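Local coordinates for periplasmic sugar-binding domain protein (PDB 3H75) that probably binds a carbohydrate in the periplasm, in the manner of the two-domain bacterial solute-binding proteins, at residues A[28-34]-A[314-320]; A[146-152]-A[206-212]; A[193-197]-A[220-226]; A[271-275]-A[319-324]. One frame throughout, in Å; residues are numbered along the deposited sequence.

Contact 1. Residues A[28-34]-A[314-320]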
loop_
_atom_site.group_PDB
_atom_site.type_symbol
_atom_site.label_atom_id
_atom_site.label_comp_id
_atom_site.label_asym_id
_atom_site.label_seq_id
_atom_site.Cartn_x
_atom_site.Cartn_y
_atom_site.Cartn_z
ATOM N N ALA A 28 15.704 5.875 4.812
ATOM C CA ALA A 28 16.838 5.767 3.906
ATOM C C ALA A 28 16.851 7.023 3.039
ATOM O O ALA A 28 17.901 7.615 2.798
ATOM C CB ALA A 28 16.706 4.523 3.038
ATOM N N ALA A 29 15.673 7.436 2.583
ATOM C CA ALA A 29 15.557 8.628 1.752
ATOM C C ALA A 29 15.928 9.880 2.538
ATOM O O ALA A 29 16.606 10.764 2.015
ATOM C CB ALA A 29 14.140 8.753 1.207
ATOM N N ALA A 30 15.486 9.954 3.791
ATOM C CA ALA A 30 15.781 11.107 4.638
ATOM C C ALA A 30 17.282 11.270 4.848
ATOM O O ALA A 30 17.805 12.385 4.801
ATOM C CB ALA A 30 15.079 10.965 5.989
ATOM N N ARG A 31 17.974 10.161 5.082
ATOM C CA ARG A 31 19.417 10.212 5.291
ATOM C C ARG A 31 20.149 10.683 4.040
ATOM O O ARG A 31 21.047 11.523 4.112
ATOM C CB ARG A 31 19.952 8.836 5.701
ATOM C CG ARG A 31 19.559 8.399 7.104
ATOM C CD ARG A 31 20.348 7.168 7.538
ATOM N NE ARG A 31 20.000 5.974 6.771
ATOM C CZ ARG A 31 18.919 5.233 6.990
ATOM N NH1 ARG A 31 18.072 5.559 7.957
ATOM N NH2 ARG A 31 18.685 4.161 6.244
ATOM N N ASP A 32 19.754 10.144 2.892
ATOM C CA ASP A 32 20.389 10.493 1.629
ATOM C C ASP A 32 20.076 11.919 1.181
ATOM O O ASP A 32 20.916 12.580 0.568
ATOM C CB ASP A 32 19.964 9.498 0.543
ATOM C CG ASP A 32 20.828 9.583 -0.702
ATOM O OD1 ASP A 32 22.069 9.516 -0.573
ATOM O OD2 ASP A 32 20.272 9.705 -1.812
ATOM N N LEU A 33 18.875 12.395 1.503
ATOM C CA LEU A 33 18.438 13.735 1.116
ATOM C C LEU A 33 18.784 14.831 2.124
ATOM O O LEU A 33 18.569 16.016 1.858
ATOM C CB LEU A 33 16.926 13.733 0.873
ATOM C CG LEU A 33 16.428 12.854 -0.278
ATOM C CD1 LEU A 33 14.916 12.707 -0.202
ATOM C CD2 LEU A 33 16.842 13.467 -1.604
ATOM N N GLY A 34 19.315 14.439 3.277
ATOM C CA GLY A 34 19.674 15.415 4.291
ATOM C C GLY A 34 18.459 16.071 4.917
ATOM O O GLY A 34 18.465 17.268 5.204
ATOM N N GLY A 314 16.158 0.112 0.716
ATOM C CA GLY A 314 16.261 1.541 0.474
ATOM C C GLY A 314 17.687 2.045 0.341
ATOM O O GLY A 314 17.937 3.058 -0.317
ATOM N N THR A 315 18.628 1.338 0.960
ATOM C CA THR A 315 20.034 1.729 0.915
ATOM C C THR A 315 20.629 1.657 -0.489
ATOM O O THR A 315 21.665 2.264 -0.759
ATOM C CB THR A 315 20.885 0.847 1.852
ATOM O OG1 THR A 315 20.856 -0.509 1.394
ATOM C CG2 THR A 315 20.348 0.909 3.272
ATOM N N ARG A 316 19.976 0.923 -1.383
ATOM C CA ARG A 316 20.464 0.784 -2.753
ATOM C C ARG A 316 19.848 1.802 -3.705
ATOM O O ARG A 316 20.073 1.748 -4.916
ATOM C CB ARG A 316 20.187 -0.627 -3.268
ATOM C CG ARG A 316 20.963 -1.711 -2.542
ATOM C CD ARG A 316 20.556 -3.096 -3.018
ATOM N NE ARG A 316 20.737 -3.269 -4.458
ATOM C CZ ARG A 316 21.910 -3.204 -5.082
ATOM N NH1 ARG A 316 23.021 -2.969 -4.393
ATOM N NH2 ARG A 316 21.974 -3.377 -6.395
ATOM N N VAL A 317 19.072 2.731 -3.157
ATOM C CA VAL A 317 18.427 3.751 -3.970
ATOM C C VAL A 317 19.141 5.090 -3.847
ATOM O O VAL A 317 19.430 5.552 -2.745
ATOM C CB VAL A 317 16.951 3.933 -3.555
ATOM C CG1 VAL A 317 16.286 4.985 -4.423
ATOM C CG2 VAL A 317 16.218 2.607 -3.674
ATOM N N ASP A 318 19.431 5.705 -4.988
ATOM C CA ASP A 318 20.101 6.998 -4.997
ATOM C C ASP A 318 19.042 8.090 -5.026
ATOM O O ASP A 318 18.714 8.629 -6.079
ATOM C CB ASP A 318 21.021 7.114 -6.214
ATOM C CG ASP A 318 21.639 8.489 -6.344
ATOM O OD1 ASP A 318 21.963 9.094 -5.296
ATOM O OD2 ASP A 318 21.812 8.960 -7.489
ATOM N N PHE A 319 18.507 8.404 -3.851
ATOM C CA PHE A 319 17.468 9.416 -3.722
ATOM C C PHE A 319 17.922 10.804 -4.166
ATOM O O PHE A 319 17.223 11.472 -4.925
ATOM C CB PHE A 319 16.972 9.459 -2.278
ATOM C CG PHE A 319 16.254 8.208 -1.850
ATOM C CD1 PHE A 319 14.940 7.975 -2.241
ATOM C CD2 PHE A 319 16.895 7.260 -1.063
ATOM C CE1 PHE A 319 14.271 6.809 -1.852
ATOM C CE2 PHE A 319 16.237 6.092 -0.668
ATOM C CZ PHE A 319 14.921 5.870 -1.064
ATOM N N ARG A 320 19.085 11.241 -3.694
ATOM C CA ARG A 320 19.580 12.558 -4.076
ATOM C C ARG A 320 19.634 12.642 -5.598
ATOM O O ARG A 320 19.403 13.699 -6.181
ATOM C CB ARG A 320 20.967 12.812 -3.481
ATOM C CG ARG A 320 21.468 14.235 -3.685
ATOM C CD ARG A 320 22.776 14.480 -2.947
ATOM N NE ARG A 320 22.617 14.414 -1.496
ATOM C CZ ARG A 320 21.916 15.287 -0.777
ATOM N NH1 ARG A 320 21.301 16.304 -1.370
ATOM N NH2 ARG A 320 21.827 15.144 0.540
#

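Contact 2. Residues A[146-152]-A[206-212]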
loop_
_atom_site.group_PDB
_atom_site.type_symbol
_atom_site.label_atom_id
_atom_site.label_comp_id
_atom_site.label_asym_id
_atom_site.label_seq_id
_atom_site.Cartn_x
_atom_site.Cartn_y
_atom_site.Cartn_z
ATOM N N ILE A 146 -16.993 -20.330 -10.887
ATOM C CA ILE A 146 -15.690 -20.276 -10.240
ATOM C C ILE A 146 -15.968 -19.537 -8.940
ATOM O O ILE A 146 -16.109 -18.315 -8.935
ATOM C CB ILE A 146 -14.668 -19.475 -11.077
ATOM C CG1 ILE A 146 -14.381 -20.205 -12.391
ATOM C CG2 ILE A 146 -13.374 -19.285 -10.285
ATOM C CD1 ILE A 146 -13.469 -19.429 -13.343
ATOM N N GLU A 147 -16.052 -20.273 -7.836
ATOM C CA GLU A 147 -16.356 -19.649 -6.559
ATOM C C GLU A 147 -15.163 -18.943 -5.944
ATOM O O GLU A 147 -14.047 -19.463 -5.918
ATOM C CB GLU A 147 -16.980 -20.677 -5.617
ATOM C CG GLU A 147 -18.285 -21.207 -6.218
ATOM C CD GLU A 147 -19.231 -21.826 -5.213
ATOM O OE1 GLU A 147 -18.938 -21.795 -4.002
ATOM O OE2 GLU A 147 -20.286 -22.341 -5.649
ATOM N N LEU A 148 -15.438 -17.739 -5.453
ATOM C CA LEU A 148 -14.438 -16.847 -4.883
ATOM C C LEU A 148 -14.777 -16.315 -3.497
ATOM O O LEU A 148 -15.937 -16.046 -3.190
ATOM C CB LEU A 148 -14.284 -15.649 -5.824
ATOM C CG LEU A 148 -13.577 -14.388 -5.318
ATOM C CD1 LEU A 148 -12.072 -14.572 -5.382
ATOM C CD2 LEU A 148 -14.002 -13.206 -6.189
ATOM N N LEU A 149 -13.746 -16.163 -2.669
ATOM C CA LEU A 149 -13.894 -15.580 -1.342
ATOM C C LEU A 149 -13.001 -14.349 -1.386
ATOM O O LEU A 149 -11.933 -14.380 -2.003
ATOM C CB LEU A 149 -13.394 -16.523 -0.239
ATOM C CG LEU A 149 -14.244 -17.767 0.033
ATOM C CD1 LEU A 149 -13.569 -18.626 1.104
ATOM C CD2 LEU A 149 -15.640 -17.354 0.496
ATOM N N ALA A 150 -13.434 -13.265 -0.757
ATOM C CA ALA A 150 -12.627 -12.050 -0.735
ATOM C C ALA A 150 -12.443 -11.533 0.684
ATOM O O ALA A 150 -13.390 -11.478 1.467
ATOM C CB ALA A 150 -13.263 -10.972 -1.603
ATOM N N PHE A 151 -11.208 -11.172 1.007
ATOM C CA PHE A 151 -10.875 -10.639 2.321
ATOM C C PHE A 151 -10.375 -9.223 2.111
ATOM O O PHE A 151 -9.317 -9.014 1.514
ATOM C CB PHE A 151 -9.779 -11.488 2.969
ATOM C CG PHE A 151 -10.240 -12.853 3.374
ATOM C CD1 PHE A 151 -10.714 -13.085 4.661
ATOM C CD2 PHE A 151 -10.250 -13.898 2.457
ATOM C CE1 PHE A 151 -11.195 -14.333 5.029
ATOM C CE2 PHE A 151 -10.733 -15.156 2.816
ATOM C CZ PHE A 151 -11.206 -15.372 4.107
ATOM N N SER A 152 -11.134 -8.244 2.587
ATOM C CA SER A 152 -10.728 -6.856 2.423
ATOM C C SER A 152 -10.135 -6.350 3.733
ATOM O O SER A 152 -10.134 -7.068 4.725
ATOM C CB SER A 152 -11.924 -5.999 2.009
ATOM O OG SER A 152 -11.495 -4.713 1.602
ATOM N N THR A 206 -14.958 -23.186 -3.351
ATOM C CA THR A 206 -14.081 -22.034 -3.542
ATOM C C THR A 206 -12.769 -22.460 -4.194
ATOM O O THR A 206 -12.123 -23.414 -3.747
ATOM C CB THR A 206 -13.756 -21.335 -2.197
ATOM O OG1 THR A 206 -14.963 -20.831 -1.613
ATOM C CG2 THR A 206 -12.776 -20.169 -2.419
ATOM N N GLN A 207 -12.381 -21.762 -5.259
ATOM C CA GLN A 207 -11.131 -22.062 -5.947
ATOM C C GLN A 207 -10.214 -20.850 -5.922
ATOM O O GLN A 207 -9.018 -20.974 -6.168
ATOM C CB GLN A 207 -11.374 -22.447 -7.405
ATOM C CG GLN A 207 -12.205 -23.693 -7.596
ATOM C CD GLN A 207 -12.315 -24.068 -9.054
ATOM O OE1 GLN A 207 -11.402 -24.670 -9.626
ATOM N NE2 GLN A 207 -13.427 -23.698 -9.672
ATOM N N LEU A 208 -10.782 -19.678 -5.644
ATOM C CA LEU A 208 -9.993 -18.449 -5.614
ATOM C C LEU A 208 -10.205 -17.651 -4.338
ATOM O O LEU A 208 -11.328 -17.541 -3.850
ATOM C CB LEU A 208 -10.356 -17.548 -6.796
ATOM C CG LEU A 208 -10.197 -18.087 -8.216
ATOM C CD1 LEU A 208 -10.726 -17.032 -9.194
ATOM C CD2 LEU A 208 -8.736 -18.427 -8.494
ATOM N N VAL A 209 -9.122 -17.102 -3.796
ATOM C CA VAL A 209 -9.201 -16.267 -2.602
ATOM C C VAL A 209 -8.428 -14.977 -2.866
ATOM O O VAL A 209 -7.200 -14.979 -2.988
ATOM C CB VAL A 209 -8.604 -16.968 -1.358
ATOM C CG1 VAL A 209 -8.706 -16.051 -0.142
ATOM C CG2 VAL A 209 -9.349 -18.273 -1.095
ATOM N N TRP A 210 -9.171 -13.886 -2.984
ATOM C CA TRP A 210 -8.619 -12.551 -3.223
ATOM C C TRP A 210 -8.464 -11.900 -1.849
ATOM O O TRP A 210 -9.407 -11.899 -1.061
ATOM C CB TRP A 210 -9.628 -11.753 -4.059
ATOM C CG TRP A 210 -9.281 -10.327 -4.417
ATOM C CD1 TRP A 210 -8.798 -9.882 -5.615
ATOM C CD2 TRP A 210 -9.524 -9.153 -3.624
ATOM N NE1 TRP A 210 -8.737 -8.507 -5.624
ATOM C CE2 TRP A 210 -9.177 -8.035 -4.414
ATOM C CE3 TRP A 210 -10.007 -8.940 -2.325
ATOM C CZ2 TRP A 210 -9.301 -6.718 -3.949
ATOM C CZ3 TRP A 210 -10.131 -7.625 -1.859
ATOM C CH2 TRP A 210 -9.779 -6.535 -2.674
ATOM N N SER A 211 -7.276 -11.373 -1.557
ATOM C CA SER A 211 -7.031 -10.692 -0.280
ATOM C C SER A 211 -6.435 -9.315 -0.523
ATOM O O SER A 211 -5.526 -9.160 -1.345
ATOM C CB SER A 211 -6.076 -11.498 0.603
ATOM O OG SER A 211 -6.698 -12.677 1.077
ATOM N N ALA A 212 -6.945 -8.314 0.193
ATOM C CA ALA A 212 -6.460 -6.947 0.032
ATOM C C ALA A 212 -5.053 -6.733 0.581
ATOM O O ALA A 212 -4.460 -5.685 0.371
ATOM C CB ALA A 212 -7.438 -5.960 0.660
HETATM O O HOH W 1 -15.577 -23.029 -7.965
#

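Contact 3. Residues A[193-197]-A[220-226]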
loop_
_atom_site.group_PDB
_atom_site.type_symbol
_atom_site.label_atom_id
_atom_site.label_comp_id
_atom_site.label_asym_id
_atom_site.label_seq_id
_atom_site.Cartn_x
_atom_site.Cartn_y
_atom_site.Cartn_z
ATOM N N TYR A 193 -7.643 -15.483 9.343
ATOM C CA TYR A 193 -7.463 -16.909 9.590
ATOM C C TYR A 193 -8.746 -17.494 10.172
ATOM O O TYR A 193 -9.221 -18.536 9.720
ATOM C CB TYR A 193 -6.305 -17.131 10.570
ATOM C CG TYR A 193 -6.230 -18.532 11.146
ATOM C CD1 TYR A 193 -5.926 -19.629 10.341
ATOM C CD2 TYR A 193 -6.455 -18.755 12.504
ATOM C CE1 TYR A 193 -5.846 -20.917 10.876
ATOM C CE2 TYR A 193 -6.378 -20.033 13.047
ATOM C CZ TYR A 193 -6.073 -21.108 12.231
ATOM O OH TYR A 193 -5.986 -22.368 12.775
ATOM N N ARG A 194 -9.300 -16.817 11.174
ATOM C CA ARG A 194 -10.524 -17.276 11.818
ATOM C C ARG A 194 -11.701 -17.253 10.854
ATOM O O ARG A 194 -12.501 -18.188 10.813
ATOM C CB ARG A 194 -10.833 -16.414 13.046
ATOM C CG ARG A 194 -9.835 -16.569 14.186
ATOM C CD ARG A 194 -9.759 -18.012 14.661
ATOM N NE ARG A 194 -8.802 -18.182 15.750
ATOM C CZ ARG A 194 -8.468 -19.358 16.272
ATOM N NH1 ARG A 194 -9.017 -20.473 15.803
ATOM N NH2 ARG A 194 -7.584 -19.423 17.259
ATOM N N GLN A 195 -11.805 -16.183 10.071
ATOM C CA GLN A 195 -12.887 -16.063 9.104
ATOM C C GLN A 195 -12.774 -17.147 8.033
ATOM O O GLN A 195 -13.783 -17.728 7.622
ATOM C CB GLN A 195 -12.862 -14.671 8.458
ATOM C CG GLN A 195 -13.109 -13.524 9.438
ATOM C CD GLN A 195 -12.864 -12.151 8.825
ATOM O OE1 GLN A 195 -11.816 -11.904 8.226
ATOM N NE2 GLN A 195 -13.825 -11.247 8.984
ATOM N N ALA A 196 -11.547 -17.424 7.592
ATOM C CA ALA A 196 -11.298 -18.431 6.563
ATOM C C ALA A 196 -11.653 -19.836 7.029
ATOM O O ALA A 196 -12.148 -20.646 6.249
ATOM C CB ALA A 196 -9.837 -18.384 6.114
ATOM N N GLN A 197 -11.395 -20.132 8.299
ATOM C CA GLN A 197 -11.718 -21.453 8.824
ATOM C C GLN A 197 -13.190 -21.752 8.590
ATOM O O GLN A 197 -13.560 -22.863 8.220
ATOM C CB GLN A 197 -11.439 -21.529 10.324
ATOM C CG GLN A 197 -9.976 -21.579 10.710
ATOM C CD GLN A 197 -9.798 -21.743 12.207
ATOM O OE1 GLN A 197 -10.242 -20.905 12.990
ATOM N NE2 GLN A 197 -9.153 -22.833 12.612
ATOM N N ALA A 220 -5.513 -16.891 5.673
ATOM C CA ALA A 220 -6.478 -17.736 4.978
ATOM C C ALA A 220 -5.810 -19.001 4.459
ATOM O O ALA A 220 -6.428 -20.062 4.409
ATOM C CB ALA A 220 -7.122 -16.965 3.821
HETATM N N MSE A 221 -4.548 -18.883 4.064
HETATM C CA MSE A 221 -3.807 -20.029 3.554
HETATM C C MSE A 221 -3.609 -21.092 4.626
HETATM O O MSE A 221 -3.657 -22.284 4.334
HETATM C CB MSE A 221 -2.457 -19.577 3.001
HETATM C CG MSE A 221 -2.558 -18.944 1.619
HETATM SE SE MSE A 221 -0.978 -17.957 1.107
HETATM C CE MSE A 221 0.269 -19.433 0.911
ATOM N N GLN A 222 -3.393 -20.662 5.864
ATOM C CA GLN A 222 -3.209 -21.620 6.949
ATOM C C GLN A 222 -4.517 -22.363 7.184
ATOM O O GLN A 222 -4.525 -23.582 7.348
ATOM C CB GLN A 222 -2.785 -20.915 8.238
ATOM C CG GLN A 222 -2.331 -21.887 9.321
ATOM C CD GLN A 222 -1.805 -21.186 10.554
ATOM O OE1 GLN A 222 -1.114 -20.172 10.455
ATOM N NE2 GLN A 222 -2.113 -21.733 11.726
ATOM N N ALA A 223 -5.623 -21.626 7.197
ATOM C CA ALA A 223 -6.931 -22.239 7.399
ATOM C C ALA A 223 -7.162 -23.255 6.279
ATOM O O ALA A 223 -7.696 -24.342 6.503
ATOM C CB ALA A 223 -8.020 -21.171 7.384
ATOM N N ALA A 224 -6.743 -22.895 5.071
ATOM C CA ALA A 224 -6.898 -23.768 3.913
ATOM C C ALA A 224 -6.122 -25.076 4.074
ATOM O O ALA A 224 -6.653 -26.156 3.807
ATOM C CB ALA A 224 -6.442 -23.037 2.650
ATOM N N ARG A 225 -4.865 -24.981 4.504
ATOM C CA ARG A 225 -4.042 -26.173 4.689
ATOM C C ARG A 225 -4.670 -27.116 5.713
ATOM O O ARG A 225 -4.649 -28.336 5.547
ATOM C CB ARG A 225 -2.628 -25.791 5.148
ATOM C CG ARG A 225 -1.778 -25.099 4.091
ATOM C CD ARG A 225 -0.313 -25.025 4.519
ATOM N NE ARG A 225 -0.122 -24.228 5.730
ATOM C CZ ARG A 225 -0.021 -22.903 5.749
ATOM N NH1 ARG A 225 -0.087 -22.213 4.617
ATOM N NH2 ARG A 225 0.141 -22.264 6.900
ATOM N N GLU A 226 -5.230 -26.537 6.770
ATOM C CA GLU A 226 -5.866 -27.308 7.830
ATOM C C GLU A 226 -7.094 -28.080 7.360
ATOM O O GLU A 226 -7.492 -29.063 7.987
ATOM C CB GLU A 226 -6.246 -26.380 8.985
ATOM C CG GLU A 226 -5.081 -26.023 9.891
ATOM C CD GLU A 226 -5.372 -24.842 10.792
ATOM O OE1 GLU A 226 -6.544 -24.658 11.182
ATOM O OE2 GLU A 226 -4.422 -24.104 11.122
#

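Contact 4. Residues A[271-275]-A[319-324]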
loop_
_atom_site.group_PDB
_atom_site.type_symbol
_atom_site.label_atom_id
_atom_site.label_comp_id
_atom_site.label_asym_id
_atom_site.label_seq_id
_atom_site.Cartn_x
_atom_site.Cartn_y
_atom_site.Cartn_z
ATOM N N VAL A 271 11.396 12.872 -1.654
ATOM C CA VAL A 271 12.156 13.462 -2.753
ATOM C C VAL A 271 11.380 14.693 -3.216
ATOM O O VAL A 271 11.957 15.758 -3.444
ATOM C CB VAL A 271 12.296 12.499 -3.954
ATOM C CG1 VAL A 271 12.919 13.235 -5.139
ATOM C CG2 VAL A 271 13.155 11.307 -3.569
ATOM N N ALA A 272 10.064 14.543 -3.351
ATOM C CA ALA A 272 9.215 15.647 -3.783
ATOM C C ALA A 272 9.233 16.804 -2.784
ATOM O O ALA A 272 9.309 17.972 -3.182
ATOM C CB ALA A 272 7.784 15.158 -3.997
ATOM N N LEU A 273 9.160 16.491 -1.493
ATOM C CA LEU A 273 9.170 17.539 -0.476
ATOM C C LEU A 273 10.535 18.205 -0.419
ATOM O O LEU A 273 10.636 19.418 -0.224
ATOM C CB LEU A 273 8.793 16.972 0.895
ATOM C CG LEU A 273 7.347 16.473 0.977
ATOM C CD1 LEU A 273 7.042 16.024 2.398
ATOM C CD2 LEU A 273 6.391 17.576 0.550
ATOM N N HIS A 274 11.584 17.409 -0.582
ATOM C CA HIS A 274 12.945 17.930 -0.586
ATOM C C HIS A 274 13.048 18.984 -1.684
ATOM O O HIS A 274 13.597 20.068 -1.477
ATOM C CB HIS A 274 13.930 16.784 -0.844
ATOM C CG HIS A 274 15.305 17.231 -1.233
ATOM N ND1 HIS A 274 15.625 17.632 -2.511
ATOM C CD2 HIS A 274 16.451 17.320 -0.513
ATOM C CE1 HIS A 274 16.909 17.943 -2.567
ATOM N NE2 HIS A 274 17.432 17.763 -1.368
ATOM N N ASP A 275 12.502 18.665 -2.851
ATOM C CA ASP A 275 12.542 19.587 -3.976
ATOM C C ASP A 275 11.633 20.789 -3.764
ATOM O O ASP A 275 11.972 21.899 -4.166
ATOM C CB ASP A 275 12.176 18.856 -5.271
ATOM C CG ASP A 275 13.294 17.948 -5.758
ATOM O OD1 ASP A 275 14.351 17.898 -5.096
ATOM O OD2 ASP A 275 13.119 17.290 -6.804
ATOM N N PHE A 319 18.507 8.404 -3.851
ATOM C CA PHE A 319 17.468 9.416 -3.722
ATOM C C PHE A 319 17.922 10.804 -4.166
ATOM O O PHE A 319 17.223 11.472 -4.925
ATOM C CB PHE A 319 16.972 9.459 -2.278
ATOM C CG PHE A 319 16.254 8.208 -1.850
ATOM C CD1 PHE A 319 14.940 7.975 -2.241
ATOM C CD2 PHE A 319 16.895 7.260 -1.063
ATOM C CE1 PHE A 319 14.271 6.809 -1.852
ATOM C CE2 PHE A 319 16.237 6.092 -0.668
ATOM C CZ PHE A 319 14.921 5.870 -1.064
ATOM N N ARG A 320 19.085 11.241 -3.694
ATOM C CA ARG A 320 19.580 12.558 -4.076
ATOM C C ARG A 320 19.634 12.642 -5.598
ATOM O O ARG A 320 19.403 13.699 -6.181
ATOM C CB ARG A 320 20.967 12.812 -3.481
ATOM C CG ARG A 320 21.468 14.235 -3.685
ATOM C CD ARG A 320 22.776 14.480 -2.947
ATOM N NE ARG A 320 22.617 14.414 -1.496
ATOM C CZ ARG A 320 21.916 15.287 -0.777
ATOM N NH1 ARG A 320 21.301 16.304 -1.370
ATOM N NH2 ARG A 320 21.827 15.144 0.540
ATOM N N GLY A 321 19.923 11.510 -6.238
ATOM C CA GLY A 321 19.987 11.473 -7.687
ATOM C C GLY A 321 18.632 11.645 -8.349
ATOM O O GLY A 321 18.545 11.989 -9.527
ATOM N N LEU A 322 17.565 11.405 -7.594
ATOM C CA LEU A 322 16.214 11.543 -8.122
ATOM C C LEU A 322 15.748 12.991 -8.052
ATOM O O LEU A 322 14.784 13.374 -8.710
ATOM C CB LEU A 322 15.245 10.654 -7.341
ATOM C CG LEU A 322 15.479 9.149 -7.476
ATOM C CD1 LEU A 322 14.497 8.400 -6.594
ATOM C CD2 LEU A 322 15.312 8.733 -8.929
ATOM N N SER A 323 16.432 13.792 -7.244
ATOM C CA SER A 323 16.080 15.200 -7.105
ATOM C C SER A 323 16.185 15.905 -8.449
ATOM O O SER A 323 17.068 15.603 -9.253
ATOM C CB SER A 323 17.007 15.883 -6.100
ATOM O OG SER A 323 16.746 17.274 -6.048
ATOM N N ALA A 324 15.275 16.843 -8.690
ATOM C CA ALA A 324 15.273 17.593 -9.938
ATOM C C ALA A 324 16.333 18.691 -9.900
ATOM O O ALA A 324 16.522 19.413 -10.877
ATOM C CB ALA A 324 13.897 18.200 -10.175
#

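Contact 1. Residues A[28-34]-A[314-320]
The carboxylate oxygen OD2 of D32 accepts the backbone N-H of R320 at 2.7 Å (OD2 to N), a nearly straight bond (N-H...O 169°) that meets the oxygen almost along its C-O axis. D32 CG lies anti to the backbone N (chi1 -166°), which swings the carboxylate off the last turn of helix 17-33 to the start of the short helix 319-322. F319 N is also near this oxygen, but too poorly aligned to count as a bond. Beside this polar link the F319 side chain is a knob set among A28, A29, D32 and L33. A29 CB stands over the middle of the ring, 3.5 Å from its centroid and 6° off the normal, a clear CH-pi contact, while V317 CG1 covers the opposite face. The D32 CB comes at the ring edge, and L33 CG rests 4.0 Å from F319 CB. F25 adds an edge-to-face ring partner. A leucine in place of F319 would probably lose the flat faces that A29 and V317 cover and open a gap along helix 17-33. One turn before D32, A28 CB packs 3.8 Å from G314 C. The late chain segment is thus held to helix 17-33 by one carboxylate oxygen that takes a backbone N-H, beside an aromatic plug.

Contact 2. Residues A[146-152]-A[206-212]
From L148 to S152, strand 146-152 packs closely on L208 to A212, the two strands running parallel with their segment axes 14° apart. L149 N bonds L208 O, W210 N bonds L149 O, F151 N bonds W210 O at 2.8 Å (N to O), and A212 N closes the series on F151 O. L148 CD1 bears on L208 CB at 3.7 Å, and A150 CB sits 3.9 Å from CE3 of W210, whose NE1 is held by G126 O. On the other face F151 turns its ring edge to V209 CG1 (3.7 Å from CE2). These are the first and third strands, neighbours in a 2-1-3 order, of the Rossmann-like core of this lobe, as in type I periplasmic binding proteins. The beginning of the pair is looser. There the side chains of L149 and T206 cross at about a right angle, and E147 O takes two donors, Q207 N at 2.9 Å and the longer L208 N at 3.3 Å, because the backbone at Q207 leaves strand geometry. A water bridges E147 N and Q207 NE2, lying 2.8 Å from each nitrogen, while the partly exposed E147 carboxylate turns away to a salt bridge with R180.

Contact 3. Residues A[193-197]-A[220-226]
A223 CB lies 3.6 Å from A196 CB at the heart of a helix pair in an alpha/beta lobe, where helices 189-202 and 214-226 lie side by side, joined in the chain through strand 206-211. Their short segments cross at -36° with axes 7.7 Å apart, a close approach made possible by the small side chains A196, A220 and A223. A196 CB also meets A220 CA, and the two alanines reach the sheet, A196 packing on F151 and A220 on F237. Around this core Y193 forms the outer wall. With CG anti to the backbone N (chi1 167°) its ring is carried across to helix 214-226, offering its edge to A223 N and bringing its hydroxyl to the E226 carboxylate. OH stands 2.8 Å from E226 OE1 and almost as near OE2; ring and carboxylate planes are 76° apart. A phenylalanine in place of Y193 would probably leave the E226 carboxylate without its strongest mate across the contact and freer to turn. Two amides add weak bonds to the carboxylate, Q197 NE2 to OE1 and Q222 NE2 to OE2. Q197 CG rests above one face of the Y193 ring, toward its rim. The Q197 amide is itself positioned by R194, whose NH1 donates to Q197 OE1 over 3.1 Å.

Contact 4. Residues A[271-275]-A[319-324]
D275 meets S323 and A324 through its carboxylate, joining helix 265-277 to segment 319-324, and with H274 it forms a His-carboxylate pair. Among the hydrogen bonds, S323 OG donates to D275 OD1 on its syn side at 2.7 Å, and A324 N meets OD2 at 2.9 Å in a nearly straight line (174°). H274 ND1 reaches OD1 from the anti side, in the plane of its own ring, so OD1 is gripped twice; all three donors stand well out of the carboxylate plane. OD2 has a further partner in the hydroxyl of Y333. Four donors on one buried carboxylate would be expected to favour its charged form. The apolar part is V271, whose two branches divide the work: CG1, anti to the backbone N (chi1 172°), packs on L322 CB, while CG2 touches the edge of the F319 ring at CD1. Of looser kind is the approach of R320 to H274, ring and guanidinium planes 68° apart, with NH1 4.1 Å from NE2.

Overall arrangement
The four contacts fall into two pairs on opposite sides of the chain's centre, one in each lobe of the two-domain fold. Contacts 1 and 4 have centres 9 Å apart and share F319 and R320: the short helix 319-322 is wedged between helices 17-33 and 265-277, which also touch each other where L33 meets V271 and H274. Contacts 2 and 3 lie 12 Å apart between centres and meet at F151, whose ring packs on Q195, A196 and A220, so that the helix pair covers one face of the strand pair. Contacts 1 and 2 are 38 Å apart by their centres and do not touch. In this family a sugar typically binds between the lobes.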